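Local coordinates for lipoate-protein ligase, putative (Streptococcus pneumoniae, PDB 1VQZ) that is a putative ligase of the lipoyl protein ligase A/B family, pairing a catalytic domain of that type with a smaller bacterial-type C-terminal domain, at residues 22-27 with 239-244; 59-64 with 250-255; 285-290 with 295-300. One frame throughout, in Å; residues are numbered along the deposited sequence.

Contact 1. Residues 22-27 with 239-244. With EDO (1,2-ethanediol), chain H.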
# COMPACT_ATOMS: atom_id res chain seq x y z
N ASP A 22 17.20 -4.39 1.48
CA ASP A 22 16.64 -5.58 0.85
C ASP A 22 15.11 -5.55 0.86
O ASP A 22 14.47 -5.82 1.86
CB ASP A 22 17.21 -6.82 1.56
CG ASP A 22 16.83 -8.19 0.90
OD1 ASP A 22 15.79 -8.36 0.27
OD2 ASP A 22 17.61 -9.16 1.12
N THR A 23 14.53 -5.22 -0.29
CA THR A 23 13.13 -4.90 -0.36
C THR A 23 12.25 -6.01 0.23
O THR A 23 11.39 -5.76 1.08
CB THR A 23 12.70 -4.57 -1.82
OG1 THR A 23 13.48 -3.49 -2.33
CG2 THR A 23 11.23 -4.18 -1.87
N ALA A 24 12.45 -7.22 -0.23
CA ALA A 24 11.64 -8.32 0.23
C ALA A 24 11.80 -8.59 1.74
O ALA A 24 10.82 -8.87 2.43
CB ALA A 24 11.94 -9.55 -0.57
N PHE A 25 13.03 -8.48 2.25
CA PHE A 25 13.31 -8.61 3.66
C PHE A 25 12.57 -7.52 4.47
O PHE A 25 11.93 -7.79 5.50
CB PHE A 25 14.82 -8.56 3.94
CG PHE A 25 15.14 -8.52 5.41
CD1 PHE A 25 15.08 -9.68 6.17
CD2 PHE A 25 15.41 -7.32 6.04
CE1 PHE A 25 15.32 -9.63 7.53
CE2 PHE A 25 15.63 -7.25 7.40
CZ PHE A 25 15.57 -8.41 8.15
N ASN A 26 12.67 -6.29 3.99
CA ASN A 26 12.10 -5.13 4.66
C ASN A 26 10.59 -5.22 4.79
O ASN A 26 9.99 -4.81 5.83
CB ASN A 26 12.46 -3.84 3.92
CG ASN A 26 13.94 -3.41 4.09
OD1 ASN A 26 14.71 -3.94 4.92
ND2 ASN A 26 14.36 -2.43 3.24
N ILE A 27 9.95 -5.68 3.71
CA ILE A 27 8.52 -5.77 3.69
C ILE A 27 8.10 -6.92 4.61
O ILE A 27 7.10 -6.79 5.36
CB ILE A 27 8.00 -5.81 2.25
CG1 ILE A 27 8.23 -4.44 1.59
CG2 ILE A 27 6.50 -6.12 2.15
CD1 ILE A 27 7.90 -4.45 0.13
N ARG A 239 12.01 -16.43 6.84
CA ARG A 239 11.05 -17.42 6.34
C ARG A 239 9.89 -16.75 5.58
O ARG A 239 9.45 -17.25 4.55
CB ARG A 239 10.53 -18.27 7.51
CG ARG A 239 9.51 -19.38 7.13
CD ARG A 239 10.21 -20.65 6.59
N ILE A 240 9.35 -15.69 6.13
CA ILE A 240 8.29 -14.93 5.47
C ILE A 240 8.78 -14.31 4.15
O ILE A 240 8.07 -14.31 3.17
CB ILE A 240 7.70 -13.82 6.38
CG1 ILE A 240 7.01 -14.47 7.59
CG2 ILE A 240 6.69 -12.94 5.57
CD1 ILE A 240 6.49 -13.50 8.65
N LYS A 241 10.00 -13.76 4.14
CA LYS A 241 10.67 -13.36 2.90
C LYS A 241 10.76 -14.52 1.89
O LYS A 241 10.34 -14.37 0.74
CB LYS A 241 12.05 -12.77 3.22
CG LYS A 241 12.88 -12.35 1.99
CD LYS A 241 14.40 -12.15 2.27
CE LYS A 241 15.12 -11.60 1.00
NZ LYS A 241 16.63 -11.62 1.05
N ASP A 242 11.23 -15.68 2.34
CA ASP A 242 11.48 -16.85 1.46
C ASP A 242 10.19 -17.48 0.90
O ASP A 242 10.19 -18.05 -0.18
CB ASP A 242 12.27 -17.95 2.18
CG ASP A 242 13.72 -17.57 2.48
OD1 ASP A 242 14.22 -16.56 1.93
OD2 ASP A 242 14.34 -18.27 3.31
N THR A 243 9.10 -17.40 1.65
CA THR A 243 7.85 -17.98 1.26
C THR A 243 6.81 -17.00 0.76
O THR A 243 5.81 -17.42 0.20
CB THR A 243 7.22 -18.79 2.41
OG1 THR A 243 6.81 -17.90 3.44
CG2 THR A 243 8.20 -19.86 2.93
N LYS A 244 7.04 -15.70 0.92
CA LYS A 244 6.11 -14.69 0.44
C LYS A 244 6.74 -13.61 -0.47
O LYS A 244 6.77 -13.76 -1.71
CB LYS A 244 5.32 -14.11 1.64
CG LYS A 244 4.12 -13.21 1.27
CD LYS A 244 3.21 -12.98 2.47
CE LYS A 244 2.07 -12.07 2.13
NZ LYS A 244 1.07 -11.91 3.20
C1 EDO H . 0.14 -15.29 4.85
O1 EDO H . 0.50 -13.91 4.87
C2 EDO H . -0.07 -15.73 3.41
O2 EDO H . 0.07 -14.64 2.49

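Contact 2. Residues 59-64 with 250-255. With EDO (1,2-ethanediol), chain J; EDO (1,2-ethanediol), chain Q.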
# COMPACT_ATOMS: atom_id res chain seq x y z
N GLN A 59 -3.16 -5.88 -7.54
CA GLN A 59 -2.78 -5.56 -8.91
C GLN A 59 -2.41 -6.86 -9.67
O GLN A 59 -1.87 -7.81 -9.10
CB GLN A 59 -1.61 -4.54 -8.99
CG GLN A 59 -1.98 -3.10 -8.69
CD GLN A 59 -0.89 -2.10 -9.03
OE1 GLN A 59 0.04 -1.86 -8.24
NE2 GLN A 59 -1.00 -1.49 -10.22
N ASN A 60 -2.72 -6.84 -10.95
CA ASN A 60 -2.38 -7.92 -11.86
C ASN A 60 -1.00 -7.59 -12.42
O ASN A 60 -0.85 -6.97 -13.48
CB ASN A 60 -3.47 -8.06 -12.94
CG ASN A 60 -3.22 -9.25 -13.86
OD1 ASN A 60 -2.17 -9.86 -13.82
ND2 ASN A 60 -4.16 -9.53 -14.73
N THR A 61 0.01 -7.98 -11.63
CA THR A 61 1.40 -7.59 -11.77
C THR A 61 1.92 -7.81 -13.19
O THR A 61 2.47 -6.88 -13.81
CB THR A 61 2.25 -8.30 -10.76
OG1 THR A 61 1.59 -8.24 -9.48
CG2 THR A 61 3.62 -7.66 -10.68
N ILE A 62 1.62 -8.97 -13.74
CA ILE A 62 2.13 -9.35 -15.05
C ILE A 62 1.65 -8.40 -16.13
O ILE A 62 2.34 -8.16 -17.13
CB ILE A 62 1.76 -10.80 -15.39
CG1 ILE A 62 2.63 -11.35 -16.53
CG2 ILE A 62 0.28 -10.95 -15.82
CD1 ILE A 62 4.04 -11.41 -16.22
N GLU A 63 0.48 -7.81 -15.93
CA GLU A 63 -0.08 -6.91 -16.93
C GLU A 63 0.27 -5.44 -16.73
O GLU A 63 -0.13 -4.62 -17.54
CB GLU A 63 -1.58 -7.06 -16.93
CG GLU A 63 -2.06 -8.40 -17.41
CD GLU A 63 -1.54 -8.74 -18.80
OE1 GLU A 63 -1.44 -7.81 -19.63
OE2 GLU A 63 -1.20 -9.92 -19.03
N GLU A 64 0.98 -5.13 -15.65
CA GLU A 64 1.35 -3.76 -15.24
C GLU A 64 2.82 -3.41 -15.36
O GLU A 64 3.16 -2.24 -15.46
CB GLU A 64 1.03 -3.51 -13.78
CG GLU A 64 -0.34 -3.86 -13.30
CD GLU A 64 -1.44 -3.28 -14.14
OE1 GLU A 64 -1.36 -2.07 -14.45
OE2 GLU A 64 -2.36 -4.06 -14.50
N TRP A 250 3.57 -15.06 -4.92
CA TRP A 250 3.03 -13.93 -4.22
C TRP A 250 3.08 -12.65 -5.07
O TRP A 250 2.11 -11.92 -5.16
CB TRP A 250 3.74 -13.71 -2.88
CG TRP A 250 3.39 -12.40 -2.27
CD1 TRP A 250 4.21 -11.27 -2.18
CD2 TRP A 250 2.13 -12.01 -1.72
NE1 TRP A 250 3.51 -10.22 -1.62
CE2 TRP A 250 2.24 -10.64 -1.33
CE3 TRP A 250 0.90 -12.67 -1.54
CZ2 TRP A 250 1.20 -9.95 -0.76
CZ3 TRP A 250 -0.17 -11.94 -0.96
CH2 TRP A 250 0.01 -10.59 -0.56
N ASN A 251 4.24 -12.35 -5.64
CA ASN A 251 4.44 -11.01 -6.28
C ASN A 251 3.65 -10.88 -7.59
O ASN A 251 3.12 -9.80 -7.91
CB ASN A 251 5.93 -10.74 -6.51
CG ASN A 251 6.70 -10.57 -5.25
OD1 ASN A 251 6.22 -9.96 -4.32
ND2 ASN A 251 7.93 -11.07 -5.21
N TYR A 252 3.62 -11.99 -8.33
CA TYR A 252 2.86 -12.11 -9.59
C TYR A 252 1.68 -13.03 -9.32
O TYR A 252 0.63 -12.58 -8.88
CB TYR A 252 3.78 -12.65 -10.68
CG TYR A 252 4.82 -11.64 -11.12
CD1 TYR A 252 6.00 -11.45 -10.41
CD2 TYR A 252 4.62 -10.85 -12.25
CE1 TYR A 252 6.98 -10.50 -10.83
CE2 TYR A 252 5.57 -9.91 -12.68
CZ TYR A 252 6.73 -9.73 -11.95
OH TYR A 252 7.65 -8.80 -12.38
N GLY A 253 1.86 -14.33 -9.55
CA GLY A 253 0.89 -15.33 -9.07
C GLY A 253 0.11 -16.02 -10.17
O GLY A 253 0.05 -15.53 -11.28
N LYS A 254 -0.51 -17.14 -9.83
CA LYS A 254 -1.19 -17.97 -10.81
C LYS A 254 -2.50 -17.35 -11.28
O LYS A 254 -3.24 -16.75 -10.52
CB LYS A 254 -1.46 -19.37 -10.23
N SER A 255 -2.80 -17.55 -12.55
CA SER A 255 -4.11 -17.16 -13.10
C SER A 255 -5.20 -18.02 -12.49
O SER A 255 -4.98 -19.19 -12.27
CB SER A 255 -4.13 -17.34 -14.60
OG SER A 255 -2.97 -16.75 -15.17
C1 EDO J . -3.09 -13.40 -13.10
O1 EDO J . -2.36 -12.60 -14.03
C2 EDO J . -4.56 -13.23 -13.46
O2 EDO J . -4.73 -13.56 -14.85
C1 EDO Q . 7.60 -10.94 -16.56
O1 EDO Q . 6.97 -12.14 -16.15
C2 EDO Q . 7.00 -9.61 -16.10
O2 EDO Q . 7.99 -8.81 -15.39

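Contact 3. Residues 285-290 with 295-300. With EDO (1,2-ethanediol), chain D; EDO (1,2-ethanediol), chain S.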
# COMPACT_ATOMS: atom_id res chain seq x y z
N ILE A 285 -14.54 -16.76 -8.21
CA ILE A 285 -14.30 -15.40 -8.67
C ILE A 285 -13.01 -14.88 -8.06
O ILE A 285 -12.65 -15.23 -6.91
CB ILE A 285 -15.51 -14.51 -8.35
CG1 ILE A 285 -15.40 -13.12 -8.97
CG2 ILE A 285 -15.70 -14.32 -6.85
CD1 ILE A 285 -16.70 -12.34 -8.86
N LYS A 286 -12.28 -14.08 -8.84
CA LYS A 286 -11.08 -13.40 -8.34
C LYS A 286 -11.04 -12.00 -8.96
O LYS A 286 -11.37 -11.81 -10.15
CB LYS A 286 -9.80 -14.19 -8.69
CG LYS A 286 -8.59 -13.69 -7.86
CD LYS A 286 -7.39 -14.50 -7.91
CE LYS A 286 -6.34 -14.00 -6.93
NZ LYS A 286 -6.50 -14.49 -5.51
N ILE A 287 -10.73 -11.02 -8.12
CA ILE A 287 -10.79 -9.62 -8.49
C ILE A 287 -9.42 -9.00 -8.34
O ILE A 287 -8.78 -9.10 -7.27
CB ILE A 287 -11.81 -8.90 -7.63
CG1 ILE A 287 -13.21 -9.57 -7.80
CG2 ILE A 287 -11.88 -7.40 -7.95
CD1 ILE A 287 -14.22 -9.10 -6.78
N TYR A 288 -8.98 -8.37 -9.42
CA TYR A 288 -7.72 -7.64 -9.47
C TYR A 288 -7.98 -6.17 -9.73
O TYR A 288 -9.05 -5.79 -10.20
CB TYR A 288 -6.84 -8.13 -10.62
CG TYR A 288 -6.32 -9.52 -10.50
CD1 TYR A 288 -7.16 -10.61 -10.73
CD2 TYR A 288 -5.00 -9.77 -10.19
CE1 TYR A 288 -6.71 -11.89 -10.64
CE2 TYR A 288 -4.53 -11.09 -10.07
CZ TYR A 288 -5.40 -12.15 -10.32
OH TYR A 288 -5.01 -13.46 -10.24
N GLY A 289 -6.97 -5.34 -9.45
CA GLY A 289 -7.07 -3.93 -9.75
C GLY A 289 -6.16 -3.07 -8.92
O GLY A 289 -5.35 -3.57 -8.09
N ASP A 290 -6.26 -1.77 -9.17
CA ASP A 290 -5.50 -0.76 -8.41
C ASP A 290 -6.40 0.13 -7.54
O ASP A 290 -5.94 1.17 -7.05
CB ASP A 290 -4.61 0.09 -9.32
CG ASP A 290 -5.38 0.81 -10.45
OD1 ASP A 290 -6.61 0.90 -10.43
OD2 ASP A 290 -4.74 1.26 -11.40
N GLU A 295 -9.31 -3.23 3.71
CA GLU A 295 -9.38 -4.69 3.86
C GLU A 295 -9.35 -5.38 2.52
O GLU A 295 -9.82 -4.84 1.54
CB GLU A 295 -10.65 -5.15 4.59
CG GLU A 295 -10.78 -4.53 5.92
CD GLU A 295 -11.78 -5.23 6.82
OE1 GLU A 295 -11.58 -6.40 7.14
OE2 GLU A 295 -12.72 -4.56 7.26
N ASP A 296 -8.77 -6.58 2.55
CA ASP A 296 -8.60 -7.49 1.41
C ASP A 296 -9.94 -7.80 0.68
O ASP A 296 -10.94 -8.12 1.31
CB ASP A 296 -8.00 -8.79 1.92
CG ASP A 296 -7.32 -9.59 0.84
OD1 ASP A 296 -8.00 -10.07 -0.08
OD2 ASP A 296 -6.09 -9.78 0.95
N VAL A 297 -9.90 -7.69 -0.64
CA VAL A 297 -11.04 -7.93 -1.53
C VAL A 297 -11.54 -9.40 -1.48
O VAL A 297 -12.64 -9.69 -1.95
CB VAL A 297 -10.75 -7.43 -3.01
CG1 VAL A 297 -9.97 -8.42 -3.80
CG2 VAL A 297 -12.02 -7.10 -3.73
N ALA A 298 -10.79 -10.29 -0.85
CA ALA A 298 -11.23 -11.69 -0.67
C ALA A 298 -12.61 -11.81 -0.06
O ALA A 298 -13.38 -12.69 -0.46
CB ALA A 298 -10.24 -12.47 0.19
N ALA A 299 -12.93 -10.92 0.90
CA ALA A 299 -14.26 -10.86 1.52
C ALA A 299 -15.39 -10.60 0.53
O ALA A 299 -16.48 -11.13 0.69
CB ALA A 299 -14.28 -9.81 2.62
N VAL A 300 -15.15 -9.82 -0.50
CA VAL A 300 -16.14 -9.58 -1.54
C VAL A 300 -16.29 -10.82 -2.46
O VAL A 300 -17.42 -11.29 -2.75
CB VAL A 300 -15.78 -8.32 -2.34
CG1 VAL A 300 -16.79 -8.05 -3.43
CG2 VAL A 300 -15.64 -7.11 -1.39
C1 EDO D . -5.46 -10.24 -7.00
O1 EDO D . -6.47 -10.00 -6.05
C2 EDO D . -4.18 -10.71 -6.35
O2 EDO D . -4.40 -11.96 -5.76
C1 EDO S . -5.62 -11.89 -2.44
O1 EDO S . -7.02 -11.74 -1.95
C2 EDO S . -4.77 -10.62 -2.69
O2 EDO S . -3.33 -10.66 -2.48

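Contact 1. Residues 22-27 with 239-244
Lys241 reaches from helix 231-245 across the first turn of helix 23-36 and ends in a salt bridge with Asp22, Lys241 NZ lying 2.6 Å from Asp22 OD2. The ammonium meets OD2 on the syn side, tilted 20° out of the carboxylate plane, and the two side chains cross at about a right angle. With CG anti to the backbone N (chi1 178°) and every later torsion extended, the lysine is a straight rod whose methylenes do the packing. Lys241 CG sits 3.9 Å from both Ala24 CB and Phe25 N, and Lys241 CD lies 4.0 Å from Phe25 CB. The Phe25 ring itself leads away from residues 239-244 and rests on Ile237 and Asn238, earlier in helix 231-245. Asp22 divides its carboxylate: OD2 takes the lysine, while OD1 receives a weak, nearly straight bond from Phe25 N at 3.4 Å.

Beyond this narrow strip the contact loosens. None of its four touching residues is fully buried, and Lys244, at the end of a wider pi-type turn (241-244), turns its side chain to other partners, its NZ donating to both oxygens of a bound 1,2-ethanediol, O1 at 2.7 Å and O2 at 3.0 Å, and pairing with Glu31. Ile240, by contrast, packs on Ala28 and Tyr32 farther along helix 23-36.

Asp22 is a helix N-cap whose negative charge probably interacts favourably with the positive end of the helix dipole; its link to Lys241 is a surface salt bridge joining two packed helices.

Contact 2. Residues 59-64 with 250-255
Thr61 meets the end of helix 248-251 with both branches of its side chain. Thr61 OG1 donates to Asn251 O at 2.7 Å, lying in the carbonyl plane with a C=O...donor angle of 154°. With OG1 beside the backbone N (chi1 -45°), Thr61 CG2 falls anti to that N and sits over one face of the Tyr252 ring in a CH-pi contact, 3.8 Å from the centroid and 21° off the ring normal, shifted toward the rim at CE2. Beside it, Ile62 CD1 approaches Tyr252 CD2 at 4.1 Å. The Tyr252 hydroxyl, OH, accepts from O2 of a 1,2-ethanediol at 3.0 Å.

Thr61 is the third residue of an inverse gamma turn centred on Asn60, in the loop that joins strand 52-55 to helix 67-73 of the catalytic domain; across from it, Tyr252 is the first residue to leave helical geometry. Farther out, Arg79 grips both sides: its guanidinium bonds to the carbonyl oxygens of Gln59, Trp250 and Tyr252. The Asn251 amide is held by the same residue, OD1 accepting from Arg79 N, while ND2 donates to Phe245 O. Trp248 stacks with the Tyr252 ring, and Val77 touches both Thr61 and Tyr252.

Contact 3. Residues 285-290 with 295-300
Ile287 and Val297 point their side chains at each other, one from strand 281-289 and the other from the turn entering helix 298-304. Their CG2 methyls come within 4.2 Å, the branch of Val297 that lies anti to its own backbone N meeting the short branch of the isoleucine. The other valine methyl, CG1, is turned by a chi1 of 83° onto the strand backbone and rests 3.7 Å from Ile287 O. With its outer torsion extended (chi2 168°), the long arm of Ile287 carries CD1 to 4.4 Å from Val300 CG1, one turn on. Ile287 also touches Val271, and Val297 touches Phe327.

Most polar groups lie at the border. Asp296 forms an Asx turn, OD1 taking Ala298 N at 2.9 Å through its anti lone pair, and the same oxygen accepts from a 1,2-ethanediol O1 at 2.7 Å. A second diol donates its O1 to Ile287 O at 2.8 Å and lays C1 over a face of the Tyr288 ring, on the other side of the strand from Ile287. Ile287 N bonds to Glu301 OE2.

Strand 281-289 is an edge strand of its sheet, so the backbone of Ile287 has no strand partner there; a glutamate from the helix and a 1,2-ethanediol, probably from the crystallisation liquor, satisfy it, while the two segments meet through van der Waals packing, with no hydrogen bond between them.

From the N terminus the chain lays down residues 22-27 and then 59-64, and both wait for partners well over a hundred residues later. Residues 239-244 close contact 1 and residues 250-255 close contact 2, so these two long loops cross, neither nesting in the other; Lys244 O packs on Trp250 CB where their helices follow each other. Together they tie helix 23-36 and the 59-64 loop of the catalytic domain to the helices leading into the C-terminal part. Contact 3 follows in series, a short strand-to-helix closure within that part. It abuts contact 2, where Gln59 and Asn60 pack on Tyr288 and Gly289, but does not touch contact 1.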